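Local coordinates for protein HcgC (Methanococcus maripaludis S2, PDB 5O4J) that probably methylates a pyridinol carbon with S-adenosylmethionine as methyl donor, a step in building the iron-guanylylpyridinol cofactor of [Fe]-hydrogenase, at residues 133-145 with 165-177. Sequence-based numbering, arbitrary orientation. Where two conformers were deposited one is given.
With LI (lithium ion), chain I; SAH (S-adenosyl-L-homocysteine), chain E; PJL ((3~{E})-3-[(~{E})-3-oxidanylprop-2-enoyl]iminopropanoic acid), chain H; SO4 (sulfate ion), chain F.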
loop_
_atom_site.group_PDB
_atom_site.type_symbol
_atom_site.label_atom_id
_atom_site.label_comp_id
_atom_site.label_asym_id
_atom_site.label_seq_id
_atom_site.Cartn_x
_atom_site.Cartn_y
_atom_site.Cartn_z
ATOM N N VAL A 133 28.646 10.156 14.003
ATOM C CA VAL A 133 28.562 9.710 12.616
ATOM C C VAL A 133 27.096 9.472 12.295
ATOM O O VAL A 133 26.401 8.770 13.037
ATOM C CB VAL A 133 29.383 8.431 12.368
ATOM C CG1 VAL A 133 29.214 7.920 10.923
ATOM C CG2 VAL A 133 30.847 8.668 12.672
ATOM N N GLU A 134 26.612 10.068 11.206
ATOM C CA GLU A 134 25.245 9.816 10.797
ATOM C C GLU A 134 25.168 8.469 10.096
ATOM O O GLU A 134 25.933 8.201 9.166
ATOM C CB GLU A 134 24.715 10.923 9.884
ATOM C CG GLU A 134 23.248 10.702 9.534
ATOM C CD GLU A 134 22.612 11.869 8.820
ATOM O OE1 GLU A 134 23.350 12.733 8.308
ATOM O OE2 GLU A 134 21.366 11.906 8.784
ATOM N N ASP A 135 24.275 7.607 10.582
ATOM C CA ASP A 135 24.011 6.315 9.952
ATOM C C ASP A 135 23.033 6.530 8.798
ATOM O O ASP A 135 21.871 6.898 9.033
ATOM C CB ASP A 135 23.451 5.345 10.993
ATOM C CG ASP A 135 23.100 3.982 10.422
ATOM O OD1 ASP A 135 23.353 3.720 9.228
ATOM O OD2 ASP A 135 22.560 3.158 11.201
ATOM N N PRO A 136 23.462 6.328 7.543
ATOM C CA PRO A 136 22.549 6.543 6.409
ATOM C C PRO A 136 21.524 5.436 6.236
ATOM O O PRO A 136 20.545 5.627 5.505
ATOM C CB PRO A 136 23.496 6.595 5.205
ATOM C CG PRO A 136 24.593 5.678 5.585
ATOM C CD PRO A 136 24.787 5.870 7.083
ATOM N N LYS A 137 21.726 4.282 6.862
ATOM C CA LYS A 137 20.779 3.189 6.722
ATOM C C LYS A 137 19.442 3.572 7.328
ATOM O O LYS A 137 19.383 4.091 8.445
ATOM C CB LYS A 137 21.307 1.938 7.405
ATOM C CG LYS A 137 22.594 1.407 6.803
ATOM C CD LYS A 137 22.963 0.045 7.398
ATOM C CE LYS A 137 23.114 0.088 8.918
ATOM N NZ LYS A 137 24.165 1.037 9.366
ATOM N N GLY A 138 18.377 3.298 6.592
ATOM C CA GLY A 138 17.027 3.403 7.101
ATOM C C GLY A 138 16.544 2.030 7.517
ATOM O O GLY A 138 17.227 1.337 8.280
ATOM N N ASN A 139 15.400 1.606 6.993
ATOM C CA ASN A 139 14.901 0.261 7.228
ATOM C C ASN A 139 15.624 -0.707 6.286
ATOM O O ASN A 139 16.545 -0.322 5.561
ATOM C CB ASN A 139 13.381 0.257 7.087
ATOM C CG ASN A 139 12.717 1.330 7.961
ATOM O OD1 ASN A 139 11.932 2.143 7.475
ATOM N ND2 ASN A 139 13.051 1.339 9.262
ATOM N N HIS A 140 15.269 -1.992 6.319
ATOM C CA HIS A 140 16.214 -2.991 5.833
ATOM C C HIS A 140 16.262 -3.085 4.313
ATOM O O HIS A 140 15.240 -3.268 3.643
ATOM C CB HIS A 140 15.937 -4.381 6.399
ATOM C CG HIS A 140 17.072 -5.327 6.150
ATOM N ND1 HIS A 140 18.351 -5.061 6.583
ATOM C CD2 HIS A 140 17.139 -6.492 5.466
ATOM C CE1 HIS A 140 19.154 -6.038 6.205
ATOM N NE2 HIS A 140 18.442 -6.921 5.526
ATOM N N ASP A 141 17.483 -3.055 3.792
ATOM C CA ASP A 141 17.764 -3.246 2.378
ATOM C C ASP A 141 19.168 -3.825 2.293
ATOM O O ASP A 141 20.112 -3.216 2.800
ATOM C CB ASP A 141 17.662 -1.927 1.623
ATOM C CG ASP A 141 18.014 -2.061 0.150
ATOM O OD1 ASP A 141 19.216 -1.996 -0.192
ATOM O OD2 ASP A 141 17.082 -2.208 -0.663
ATOM N N LYS A 142 19.307 -4.995 1.663
ATOM C CA LYS A 142 20.604 -5.667 1.629
ATOM C C LYS A 142 21.646 -4.842 0.887
ATOM O O LYS A 142 22.787 -4.716 1.349
ATOM C CB LYS A 142 20.458 -7.044 0.983
ATOM C CG LYS A 142 19.632 -8.021 1.801
ATOM C CD LYS A 142 19.479 -9.357 1.088
ATOM C CE LYS A 142 18.810 -10.400 1.969
ATOM N NZ LYS A 142 17.582 -10.967 1.345
ATOM N N GLY A 143 21.276 -4.266 -0.261
ATOM C CA GLY A 143 22.245 -3.526 -1.056
ATOM C C GLY A 143 22.809 -2.326 -0.319
ATOM O O GLY A 143 24.013 -2.049 -0.376
ATOM N N ILE A 144 21.949 -1.598 0.394
ATOM C CA ILE A 144 22.414 -0.452 1.165
ATOM C C ILE A 144 23.230 -0.909 2.367
ATOM O O ILE A 144 24.251 -0.294 2.705
ATOM C CB ILE A 144 21.212 0.415 1.574
ATOM C CG1 ILE A 144 20.629 1.071 0.318
ATOM C CG2 ILE A 144 21.599 1.454 2.619
ATOM C CD1 ILE A 144 19.265 1.697 0.522
ATOM N N SER A 145 22.792 -1.976 3.040
ATOM C CA SER A 145 23.558 -2.501 4.167
ATOM C C SER A 145 24.968 -2.882 3.740
ATOM O O SER A 145 25.928 -2.681 4.494
ATOM C CB SER A 145 22.852 -3.714 4.772
ATOM O OG SER A 145 21.745 -3.314 5.560
ATOM N N THR A 165 17.793 8.217 11.939
ATOM C CA THR A 165 16.536 8.887 11.639
ATOM C C THR A 165 15.641 7.929 10.871
ATOM O O THR A 165 16.017 7.446 9.796
ATOM C CB THR A 165 16.761 10.179 10.844
ATOM O OG1 THR A 165 17.744 11.000 11.494
ATOM C CG2 THR A 165 15.467 10.960 10.749
ATOM N N TYR A 166 14.450 7.683 11.416
ATOM C CA TYR A 166 13.480 6.778 10.823
ATOM C C TYR A 166 12.109 7.436 10.820
ATOM O O TYR A 166 11.871 8.451 11.484
ATOM C CB TYR A 166 13.381 5.455 11.588
ATOM C CG TYR A 166 14.705 4.798 11.870
ATOM C CD1 TYR A 166 15.474 4.269 10.845
ATOM C CD2 TYR A 166 15.181 4.687 13.173
ATOM C CE1 TYR A 166 16.691 3.658 11.111
ATOM C CE2 TYR A 166 16.390 4.077 13.444
ATOM C CZ TYR A 166 17.138 3.569 12.422
ATOM O OH TYR A 166 18.344 2.958 12.714
ATOM N N ARG A 167 11.192 6.818 10.092
ATOM C CA ARG A 167 9.788 7.203 10.134
ATOM C C ARG A 167 9.018 6.168 10.950
ATOM O O ARG A 167 9.056 4.967 10.650
ATOM C CB ARG A 167 9.219 7.325 8.720
ATOM C CG ARG A 167 9.945 8.365 7.874
ATOM C CD ARG A 167 9.141 8.748 6.630
ATOM N NE ARG A 167 9.000 7.613 5.731
ATOM C CZ ARG A 167 7.898 7.288 5.066
ATOM N NH1 ARG A 167 7.904 6.236 4.267
ATOM N NH2 ARG A 167 6.791 7.999 5.197
ATOM N N SER A 168 8.340 6.621 12.003
ATOM C CA SER A 168 7.525 5.716 12.796
ATOM C C SER A 168 6.433 5.105 11.927
ATOM O O SER A 168 5.714 5.815 11.224
ATOM C CB SER A 168 6.913 6.469 13.979
ATOM O OG SER A 168 5.911 7.367 13.537
ATOM N N SER A 169 6.336 3.777 11.950
ATOM C CA SER A 169 5.328 2.969 11.265
ATOM C C SER A 169 5.448 2.930 9.745
ATOM O O SER A 169 4.593 2.316 9.103
ATOM C CB SER A 169 3.900 3.418 11.605
ATOM O OG SER A 169 3.629 3.178 12.970
ATOM N N LYS A 170 6.454 3.559 9.144
ATOM C CA LYS A 170 6.545 3.633 7.693
ATOM C C LYS A 170 7.938 3.235 7.233
ATOM O O LYS A 170 8.921 3.418 7.953
ATOM C CB LYS A 170 6.229 5.051 7.184
ATOM C CG LYS A 170 4.819 5.510 7.503
ATOM C CD LYS A 170 3.806 4.749 6.681
ATOM C CE LYS A 170 2.463 5.466 6.662
ATOM N NZ LYS A 170 1.480 4.769 5.788
ATOM N N PHE A 171 8.021 2.735 6.004
ATOM C CA PHE A 171 9.285 2.245 5.458
ATOM C C PHE A 171 10.008 3.332 4.662
ATOM O O PHE A 171 9.442 3.904 3.726
ATOM C CB PHE A 171 9.048 1.035 4.553
ATOM C CG PHE A 171 10.324 0.359 4.118
ATOM C CD1 PHE A 171 11.058 0.864 3.056
ATOM C CD2 PHE A 171 10.798 -0.758 4.770
ATOM C CE1 PHE A 171 12.229 0.261 2.652
ATOM C CE2 PHE A 171 11.972 -1.360 4.376
ATOM C CZ PHE A 171 12.696 -0.848 3.318
ATOM N N SER A 172 11.288 3.541 4.976
ATOM C CA SER A 172 12.180 4.381 4.195
ATOM C C SER A 172 13.521 3.685 4.066
ATOM O O SER A 172 13.987 3.047 5.013
ATOM C CB SER A 172 12.369 5.767 4.832
ATOM O OG SER A 172 11.247 6.607 4.561
ATOM N N LYS A 173 14.140 3.814 2.888
ATOM C CA LYS A 173 15.368 3.071 2.604
ATOM C C LYS A 173 16.589 3.692 3.264
ATOM O O LYS A 173 17.573 2.988 3.526
ATOM C CB LYS A 173 15.581 2.982 1.093
ATOM C CG LYS A 173 14.643 2.032 0.386
ATOM C CD LYS A 173 15.014 0.597 0.674
ATOM C CE LYS A 173 14.333 -0.353 -0.291
ATOM N NZ LYS A 173 15.085 -0.357 -1.571
ATOM N N THR A 174 16.573 4.998 3.505
ATOM C CA THR A 174 17.692 5.668 4.141
ATOM C C THR A 174 17.139 6.689 5.123
ATOM O O THR A 174 15.938 6.980 5.153
ATOM C CB THR A 174 18.654 6.379 3.161
ATOM O OG1 THR A 174 18.175 7.694 2.859
ATOM C CG2 THR A 174 18.860 5.591 1.868
ATOM N N SER A 175 18.056 7.232 5.907
ATOM C CA SER A 175 17.817 8.330 6.830
ATOM C C SER A 175 18.118 9.680 6.212
ATOM O O SER A 175 18.088 10.693 6.927
ATOM C CB SER A 175 18.708 8.149 8.053
ATOM O OG SER A 175 20.052 8.106 7.613
ATOM N N GLY A 176 18.487 9.705 4.934
ATOM C CA GLY A 176 18.844 10.964 4.303
ATOM C C GLY A 176 17.662 11.915 4.284
ATOM O O GLY A 176 16.510 11.509 4.111
ATOM N N THR A 177 17.954 13.203 4.463
ATOM C CA THR A 177 16.894 14.209 4.453
ATOM C C THR A 177 16.065 14.126 3.175
ATOM O O THR A 177 14.835 14.120 3.229
ATOM C CB THR A 177 17.504 15.594 4.636
ATOM O OG1 THR A 177 18.273 15.599 5.851
ATOM C CG2 THR A 177 16.440 16.675 4.729
HETATM LI LI LI I . 4.633 3.769 15.231
HETATM N N SAH E . 22.983 12.372 5.272
HETATM C CA SAH E . 22.790 13.696 4.609
HETATM C CB SAH E . 23.087 13.568 3.116
HETATM C CG SAH E . 24.589 13.538 2.843
HETATM S SD SAH E . 24.949 13.534 1.105
HETATM C C SAH E . 21.387 14.205 4.776
HETATM O O SAH E . 21.077 15.300 4.244
HETATM O OXT SAH E . 20.593 13.507 5.421
HETATM C "C5'" SAH E . 26.716 13.594 1.111
HETATM C "C4'" SAH E . 27.271 14.991 1.364
HETATM O "O4'" SAH E . 28.621 14.865 1.826
HETATM C "C3'" SAH E . 27.348 15.801 0.084
HETATM O "O3'" SAH E . 27.245 17.208 0.354
HETATM C "C2'" SAH E . 28.715 15.422 -0.433
HETATM O "O2'" SAH E . 29.271 16.347 -1.374
HETATM C "C1'" SAH E . 29.524 15.378 0.842
HETATM N N9 SAH E . 30.673 14.460 0.794
HETATM C C8 SAH E . 30.714 13.239 0.214
HETATM N N7 SAH E . 31.935 12.681 0.413
HETATM C C5 SAH E . 32.660 13.550 1.144
HETATM C C6 SAH E . 34.020 13.584 1.713
HETATM N N6 SAH E . 34.862 12.543 1.522
HETATM N N1 SAH E . 34.382 14.679 2.409
HETATM C C2 SAH E . 33.553 15.714 2.613
HETATM N N3 SAH E . 32.302 15.758 2.123
HETATM C C4 SAH E . 31.823 14.718 1.398
HETATM O O14 PJL H . 20.361 12.027 0.305
HETATM C C12 PJL H . 19.657 10.978 0.438
HETATM O O13 PJL H . 18.557 10.942 1.022
HETATM C C10 PJL H . 20.094 9.637 -0.112
HETATM C C4 PJL H . 21.581 9.415 -0.032
HETATM N N5 PJL H . 22.362 9.848 -0.921
HETATM C C6 PJL H . 23.696 9.654 -0.897
HETATM O O8 PJL H . 24.343 9.608 -1.932
HETATM C C7 PJL H . 24.433 9.478 0.379
HETATM C C2 PJL H . 23.805 9.475 1.551
HETATM O O1 PJL H . 24.418 9.310 2.700
HETATM S S SO4 F . 15.710 -0.894 11.301
HETATM O O1 SO4 F . 16.327 0.409 11.628
HETATM O O2 SO4 F . 16.676 -1.725 10.542
HETATM O O3 SO4 F . 14.510 -0.650 10.474
HETATM O O4 SO4 F . 15.323 -1.587 12.550
HETATM O O HOH W 1 20.244 10.058 10.550
HETATM O O HOH W 2 19.585 6.077 10.514
HETATM O O HOH W 3 19.956 2.462 10.644
HETATM O O HOH W 4 18.636 0.846 4.556
HETATM O O HOH W 5 10.699 2.771 10.150
HETATM O O HOH W 6 12.388 4.962 8.274
HETATM O O HOH W 7 5.370 5.241 16.922
#
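Asn-139 turns CG away from its own carbonyl carbon (chi1 -53°), which carries the amide over to Ser-172 and Phe-171. Asn-139 OD1 accepts from Ser-172 N at 2.9 Å, with the donor tilted 17° from the carbonyl plane. Asn-139 N returns a bond to Ser-172 O at 2.8 Å, so this one residue grips both backbone polar groups of Ser-172. Asn-139 CB lies over a face of the Phe-171 ring, a CH-pi contact 3.9 Å from the centroid. The amide's other branch, Asn-139 ND2, donates to O3 of a sulfate, which Asn-139 of the second subunit also binds.

At Ser-175 the hydroxyl stands between backbone N and carbonyl carbon (chi1 58°). There Ser-175 OG donates to Asp-135 O at 2.6 Å. Ser-175 N bonds Pro-136 O at 3.0 Å, coming from above the carbonyl plane. Gly-138 N adds a bond to Lys-173 O, and Gly-138 CA packs against Ser-172 O.

The contact belongs to the beta-alpha-beta unit of strand 130-134, helix 142-147 and strand 159-167. These two parallel strands are neighbours in the mixed sheet of a Rossmann-like domain. The loops after them meet beside the S-adenosyl-L-homocysteine pocket. Glu-134 OE1 accepts a weak bond from the SAH amino nitrogen, and its OE2 pairs with Lys-29. Thr-177 N donates to SAH OXT at 2.8 Å. Pro-136, Thr-174 and Gly-176 line the adjoining PJL site.

At the helix start, Asp-141 uses its two oxygens differently. OD1 caps the helix by accepting from Ile-144 N. Asp-141 OD2 forms a salt bridge with Lys-173 NZ at 2.9 Å, the ammonium lying above the carboxylate plane. Lys-173 NZ also donates to Val-198 O of the third subunit, with the carbonyls of Asn-193 and Leu-195 of that subunit close by.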